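Aryl acylamidase (bacterium CSBL00001, PDB 4YJ6) probably hydrolyses aryl acylamides, as a bacterial member of the amidase signature enzyme family. Local coordinates at residues I311-M325 / A373-M385. Residues are numbered along the deposited sequence; the frame is centred on the assembly and turned at random.
Sequences IPYSQKQMSDAWCRM and ADQLLRTTVFDCM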
loop_
_atom_site.group_PDB
_atom_site.type_symbol
_atom_site.label_atom_id
_atom_site.label_comp_id
_atom_site.label_asym_id
_atom_site.label_seq_id
_atom_site.Cartn_x
_atom_site.Cartn_y
_atom_site.Cartn_z
ATOM N N ILE A 311 9.179 -18.293 -14.988
ATOM C CA ILE A 311 8.153 -18.827 -14.082
ATOM C C ILE A 311 7.380 -19.954 -14.812
ATOM O O ILE A 311 6.840 -19.723 -15.884
ATOM C CB ILE A 311 7.173 -17.707 -13.700
ATOM C CG1 ILE A 311 7.880 -16.663 -12.795
ATOM C CG2 ILE A 311 5.965 -18.302 -12.988
ATOM C CD1 ILE A 311 7.053 -15.367 -12.620
ATOM N N PRO A 312 7.359 -21.174 -14.253
ATOM C CA PRO A 312 6.755 -22.303 -14.991
ATOM C C PRO A 312 5.282 -22.543 -14.691
ATOM O O PRO A 312 4.652 -23.444 -15.268
ATOM C CB PRO A 312 7.582 -23.492 -14.528
ATOM C CG PRO A 312 7.890 -23.133 -13.081
ATOM C CD PRO A 312 8.160 -21.639 -13.106
ATOM N N TYR A 313 4.727 -21.723 -13.815
ATOM C CA TYR A 313 3.305 -21.772 -13.497
ATOM C C TYR A 313 2.554 -20.758 -14.354
ATOM O O TYR A 313 3.114 -19.749 -14.750
ATOM C CB TYR A 313 3.098 -21.427 -12.001
ATOM C CG TYR A 313 3.556 -22.545 -11.080
ATOM C CD1 TYR A 313 4.857 -22.571 -10.540
ATOM C CD2 TYR A 313 2.675 -23.568 -10.725
ATOM C CE1 TYR A 313 5.265 -23.620 -9.682
ATOM C CE2 TYR A 313 3.064 -24.607 -9.854
ATOM C CZ TYR A 313 4.359 -24.621 -9.340
ATOM O OH TYR A 313 4.713 -25.680 -8.504
ATOM N N SER A 314 1.276 -21.008 -14.627
ATOM C CA SER A 314 0.457 -20.004 -15.286
ATOM C C SER A 314 0.046 -18.927 -14.284
ATOM O O SER A 314 0.035 -19.147 -13.072
ATOM C CB SER A 314 -0.822 -20.621 -15.862
ATOM O OG SER A 314 -1.672 -21.011 -14.806
ATOM N N GLN A 315 -0.319 -17.762 -14.792
ATOM C CA GLN A 315 -0.807 -16.716 -13.889
ATOM C C GLN A 315 -2.094 -17.105 -13.123
ATOM O O GLN A 315 -2.260 -16.713 -11.973
ATOM C CB GLN A 315 -0.944 -15.395 -14.627
ATOM C CG GLN A 315 -1.866 -15.434 -15.857
ATOM C CD GLN A 315 -3.293 -15.031 -15.515
ATOM O OE1 GLN A 315 -3.609 -14.760 -14.374
ATOM N NE2 GLN A 315 -4.156 -14.971 -16.525
ATOM N N LYS A 316 -2.986 -17.896 -13.718
ATOM C CA LYS A 316 -4.121 -18.420 -12.962
ATOM C C LYS A 316 -3.683 -19.334 -11.844
ATOM O O LYS A 316 -4.239 -19.275 -10.759
ATOM C CB LYS A 316 -5.118 -19.183 -13.868
ATOM C CG LYS A 316 -6.278 -19.770 -13.045
ATOM C CD LYS A 316 -7.366 -20.377 -13.945
ATOM C CE LYS A 316 -8.719 -20.483 -13.197
ATOM N NZ LYS A 316 -8.739 -21.440 -12.035
ATOM N N GLN A 317 -2.696 -20.194 -12.085
ATOM C CA GLN A 317 -2.235 -21.068 -11.014
ATOM C C GLN A 317 -1.706 -20.239 -9.845
ATOM O O GLN A 317 -1.964 -20.558 -8.698
ATOM C CB GLN A 317 -1.128 -21.979 -11.521
ATOM C CG GLN A 317 -1.695 -23.144 -12.357
ATOM C CD GLN A 317 -0.576 -23.987 -12.972
ATOM O OE1 GLN A 317 0.363 -23.467 -13.562
ATOM N NE2 GLN A 317 -0.682 -25.301 -12.822
HETATM N N MSE A 318 -0.966 -19.178 -10.153
HETATM C CA MSE A 318 -0.403 -18.345 -9.094
HETATM C C MSE A 318 -1.463 -17.550 -8.337
HETATM O O MSE A 318 -1.418 -17.481 -7.104
HETATM C CB MSE A 318 0.636 -17.412 -9.694
HETATM C CG MSE A 318 1.755 -18.201 -10.262
HETATM SE SE MSE A 318 3.247 -17.001 -10.499
HETATM C CE MSE A 318 2.494 -15.839 -11.910
ATOM N N SER A 319 -2.403 -16.922 -9.045
ATOM C CA SER A 319 -3.433 -16.175 -8.343
ATOM C C SER A 319 -4.326 -17.080 -7.504
ATOM O O SER A 319 -4.744 -16.686 -6.399
ATOM C CB SER A 319 -4.286 -15.297 -9.283
ATOM O OG SER A 319 -5.081 -16.086 -10.176
ATOM N N ASP A 320 -4.644 -18.271 -8.010
ATOM C CA ASP A 320 -5.417 -19.213 -7.197
ATOM C C ASP A 320 -4.672 -19.577 -5.898
ATOM O O ASP A 320 -5.277 -19.642 -4.824
ATOM C CB ASP A 320 -5.699 -20.517 -7.961
ATOM C CG ASP A 320 -6.805 -20.389 -9.014
ATOM O OD1 ASP A 320 -7.542 -19.385 -9.029
ATOM O OD2 ASP A 320 -6.937 -21.337 -9.833
ATOM N N ALA A 321 -3.364 -19.807 -5.995
ATOM C CA ALA A 321 -2.559 -20.132 -4.804
ATOM C C ALA A 321 -2.553 -18.952 -3.848
ATOM O O ALA A 321 -2.692 -19.123 -2.628
ATOM C CB ALA A 321 -1.103 -20.485 -5.196
ATOM N N TRP A 322 -2.375 -17.747 -4.378
ATOM C CA TRP A 322 -2.458 -16.541 -3.506
ATOM C C TRP A 322 -3.786 -16.441 -2.780
ATOM O O TRP A 322 -3.833 -16.228 -1.555
ATOM C CB TRP A 322 -2.261 -15.273 -4.343
ATOM C CG TRP A 322 -2.211 -14.004 -3.465
ATOM C CD1 TRP A 322 -1.094 -13.453 -2.869
ATOM C CD2 TRP A 322 -3.303 -13.152 -3.120
ATOM N NE1 TRP A 322 -1.444 -12.332 -2.171
ATOM C CE2 TRP A 322 -2.793 -12.121 -2.309
ATOM C CE3 TRP A 322 -4.683 -13.180 -3.393
ATOM C CZ2 TRP A 322 -3.599 -11.118 -1.783
ATOM C CZ3 TRP A 322 -5.487 -12.199 -2.877
ATOM C CH2 TRP A 322 -4.949 -11.167 -2.065
ATOM N N CYS A 323 -4.883 -16.647 -3.510
ATOM C CA CYS A 323 -6.202 -16.577 -2.885
ATOM C C CYS A 323 -6.366 -17.603 -1.791
ATOM O O CYS A 323 -6.927 -17.301 -0.734
ATOM C CB CYS A 323 -7.314 -16.760 -3.939
ATOM S SG CYS A 323 -7.510 -15.329 -5.047
ATOM N N ARG A 324 -5.907 -18.834 -2.021
ATOM C CA ARG A 324 -6.007 -19.825 -0.966
ATOM C C ARG A 324 -5.143 -19.454 0.246
ATOM O O ARG A 324 -5.564 -19.630 1.389
ATOM C CB ARG A 324 -5.600 -21.212 -1.490
ATOM C CG ARG A 324 -6.685 -21.869 -2.380
ATOM C CD ARG A 324 -6.319 -23.320 -2.701
ATOM N NE ARG A 324 -5.119 -23.380 -3.542
ATOM C CZ ARG A 324 -5.101 -23.398 -4.871
ATOM N NH1 ARG A 324 -6.243 -23.379 -5.600
ATOM N NH2 ARG A 324 -3.931 -23.419 -5.496
HETATM N N MSE A 325 -3.918 -18.972 0.006
HETATM C CA MSE A 325 -3.050 -18.597 1.125
HETATM C C MSE A 325 -3.615 -17.472 1.979
HETATM O O MSE A 325 -3.503 -17.519 3.203
HETATM C CB MSE A 325 -1.669 -18.207 0.580
HETATM C CG MSE A 325 -0.980 -19.412 0.115
HETATM SE SE MSE A 325 0.541 -18.768 -0.918
HETATM C CE MSE A 325 1.532 -17.879 0.428
ATOM N N ALA A 373 1.289 -27.931 -2.115
ATOM C CA ALA A 373 1.433 -27.561 -3.516
ATOM C C ALA A 373 1.571 -26.040 -3.646
ATOM O O ALA A 373 2.345 -25.552 -4.469
ATOM C CB ALA A 373 0.248 -28.063 -4.311
ATOM N N ASP A 374 0.814 -25.298 -2.842
ATOM C CA ASP A 374 0.899 -23.837 -2.890
ATOM C C ASP A 374 2.272 -23.378 -2.388
ATOM O O ASP A 374 2.835 -22.418 -2.919
ATOM C CB ASP A 374 -0.234 -23.199 -2.079
ATOM C CG ASP A 374 -1.603 -23.431 -2.734
ATOM O OD1 ASP A 374 -1.624 -23.871 -3.895
ATOM O OD2 ASP A 374 -2.641 -23.204 -2.102
ATOM N N GLN A 375 2.793 -24.048 -1.366
ATOM C CA GLN A 375 4.124 -23.739 -0.842
ATOM C C GLN A 375 5.221 -24.015 -1.860
ATOM O O GLN A 375 6.203 -23.269 -1.946
ATOM C CB GLN A 375 4.387 -24.555 0.423
ATOM C CG GLN A 375 3.529 -24.071 1.613
ATOM C CD GLN A 375 3.546 -25.025 2.792
ATOM O OE1 GLN A 375 4.054 -26.132 2.702
ATOM N NE2 GLN A 375 2.958 -24.599 3.893
ATOM N N LEU A 376 5.079 -25.096 -2.632
ATOM C CA LEU A 376 6.020 -25.383 -3.716
ATOM C C LEU A 376 5.954 -24.307 -4.810
ATOM O O LEU A 376 6.967 -23.858 -5.303
ATOM C CB LEU A 376 5.681 -26.762 -4.309
ATOM C CG LEU A 376 6.450 -27.079 -5.611
ATOM C CD1 LEU A 376 7.952 -27.149 -5.328
ATOM C CD2 LEU A 376 5.958 -28.407 -6.179
ATOM N N LEU A 377 4.744 -23.886 -5.169
ATOM C CA LEU A 377 4.568 -22.814 -6.146
ATOM C C LEU A 377 5.281 -21.552 -5.651
ATOM O O LEU A 377 6.020 -20.918 -6.383
ATOM C CB LEU A 377 3.063 -22.562 -6.412
ATOM C CG LEU A 377 2.706 -21.439 -7.419
ATOM C CD1 LEU A 377 1.343 -21.690 -8.083
ATOM C CD2 LEU A 377 2.684 -20.043 -6.747
ATOM N N ARG A 378 5.050 -21.205 -4.390
ATOM C CA ARG A 378 5.654 -20.026 -3.814
ATOM C C ARG A 378 7.181 -20.115 -3.856
ATOM O O ARG A 378 7.860 -19.141 -4.188
ATOM C CB ARG A 378 5.162 -19.867 -2.350
ATOM C CG ARG A 378 5.658 -18.588 -1.694
ATOM C CD ARG A 378 5.172 -18.527 -0.266
ATOM N NE ARG A 378 5.588 -17.278 0.374
ATOM C CZ ARG A 378 5.287 -16.977 1.622
ATOM N NH1 ARG A 378 4.523 -17.807 2.318
ATOM N NH2 ARG A 378 5.706 -15.830 2.149
ATOM N N THR A 379 7.704 -21.286 -3.519
ATOM C CA THR A 379 9.154 -21.511 -3.524
ATOM C C THR A 379 9.703 -21.283 -4.932
ATOM O O THR A 379 10.711 -20.639 -5.132
ATOM C CB THR A 379 9.490 -22.955 -3.093
ATOM O OG1 THR A 379 9.043 -23.182 -1.744
ATOM C CG2 THR A 379 11.009 -23.204 -3.199
ATOM N N THR A 380 8.989 -21.803 -5.920
ATOM C CA THR A 380 9.403 -21.682 -7.313
ATOM C C THR A 380 9.476 -20.212 -7.734
ATOM O O THR A 380 10.436 -19.775 -8.394
ATOM C CB THR A 380 8.441 -22.465 -8.215
ATOM O OG1 THR A 380 8.457 -23.844 -7.802
ATOM C CG2 THR A 380 8.918 -22.401 -9.686
ATOM N N VAL A 381 8.456 -19.442 -7.351
ATOM C CA VAL A 381 8.465 -18.020 -7.677
ATOM C C VAL A 381 9.601 -17.288 -6.987
ATOM O O VAL A 381 10.270 -16.471 -7.601
ATOM C CB VAL A 381 7.128 -17.378 -7.331
ATOM C CG1 VAL A 381 7.195 -15.811 -7.425
ATOM C CG2 VAL A 381 6.079 -17.995 -8.272
ATOM N N PHE A 382 9.780 -17.564 -5.693
ATOM C CA PHE A 382 10.908 -17.050 -4.933
ATOM C C PHE A 382 12.213 -17.351 -5.662
ATOM O O PHE A 382 13.032 -16.455 -5.832
ATOM C CB PHE A 382 10.820 -17.701 -3.545
ATOM C CG PHE A 382 12.025 -17.528 -2.654
ATOM C CD1 PHE A 382 12.336 -16.304 -2.079
ATOM C CD2 PHE A 382 12.763 -18.648 -2.267
ATOM C CE1 PHE A 382 13.420 -16.193 -1.160
ATOM C CE2 PHE A 382 13.832 -18.551 -1.340
ATOM C CZ PHE A 382 14.154 -17.313 -0.783
ATOM N N ASP A 383 12.398 -18.587 -6.131
ATOM C CA ASP A 383 13.681 -18.935 -6.739
ATOM C C ASP A 383 13.810 -18.270 -8.121
ATOM O O ASP A 383 14.919 -17.948 -8.550
ATOM C CB ASP A 383 13.833 -20.460 -6.853
ATOM C CG ASP A 383 14.412 -21.083 -5.594
ATOM O OD1 ASP A 383 15.029 -20.351 -4.799
ATOM O OD2 ASP A 383 14.232 -22.292 -5.410
ATOM N N CYS A 384 12.685 -18.007 -8.792
ATOM C CA CYS A 384 12.755 -17.306 -10.086
ATOM C C CYS A 384 13.196 -15.874 -9.847
ATOM O O CYS A 384 14.005 -15.335 -10.576
ATOM C CB CYS A 384 11.414 -17.312 -10.810
ATOM S SG CYS A 384 10.951 -18.962 -11.481
HETATM N N MSE A 385 12.685 -15.257 -8.786
HETATM C CA MSE A 385 13.162 -13.917 -8.435
HETATM C C MSE A 385 14.642 -13.946 -8.094
HETATM O O MSE A 385 15.422 -13.085 -8.537
HETATM C CB MSE A 385 12.428 -13.402 -7.207
HETATM C CG MSE A 385 11.083 -12.963 -7.516
HETATM SE SE MSE A 385 11.194 -11.261 -8.516
HETATM C CE MSE A 385 9.248 -11.111 -8.697
HETATM O O HOH W 1 2.756 -26.759 -6.923
#
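Y313, in the loop that leads into helix 315-339, lays one face of its ring over L377 of helix 368-389. L377 CG stands 3.7 Å from the ring centroid, only 4° off the normal, a CH-pi contact with the branch point centred on the ring. The first torsion of L377, which turns CG away from the backbone N, helps swing that branch point over the ring; L377 CD1 lies 3.5 Å from Y313 CD2. T380 meets the same ring at its edge, with T380 CB near the ring plane and 3.7 Å from Y313 CE1. Beyond the ring, the Y313 hydroxyl and the carbonyl of A373 share one water, 2.7 Å from Y313 OH. Shortened to an alanine here, the side chain would no longer lie over L377, which would probably lose its aromatic cover, as the water would its phenolic partner.

On one flank, P312 CG and CD rest against T380 CG2, 3.6 Å from P312 CD; deeper in, the selenium of M318 lies 3.7 Å from V381 CG2, and helix 434-439 touches both M318 and L377. At the far end, R324 grips D374 side-on: NE reaches OD2 at 2.9 Å and NH2 reaches OD1 at 2.8 Å, the guanidinium and carboxylate planes nearly coplanar at 20°. A bend at chi3 of R324 helps turn its nitrogens to the acid, and A321 is small enough for the helices to come close here.

The pair thus illustrates how two steeply crossed helices, with a signed angle of -121°, can be fixed by unlike chemistry: apolar packing fills the middle, while the two-pronged salt bridge, directional and probably charge-neutralising for the buried D374, ties them at one end.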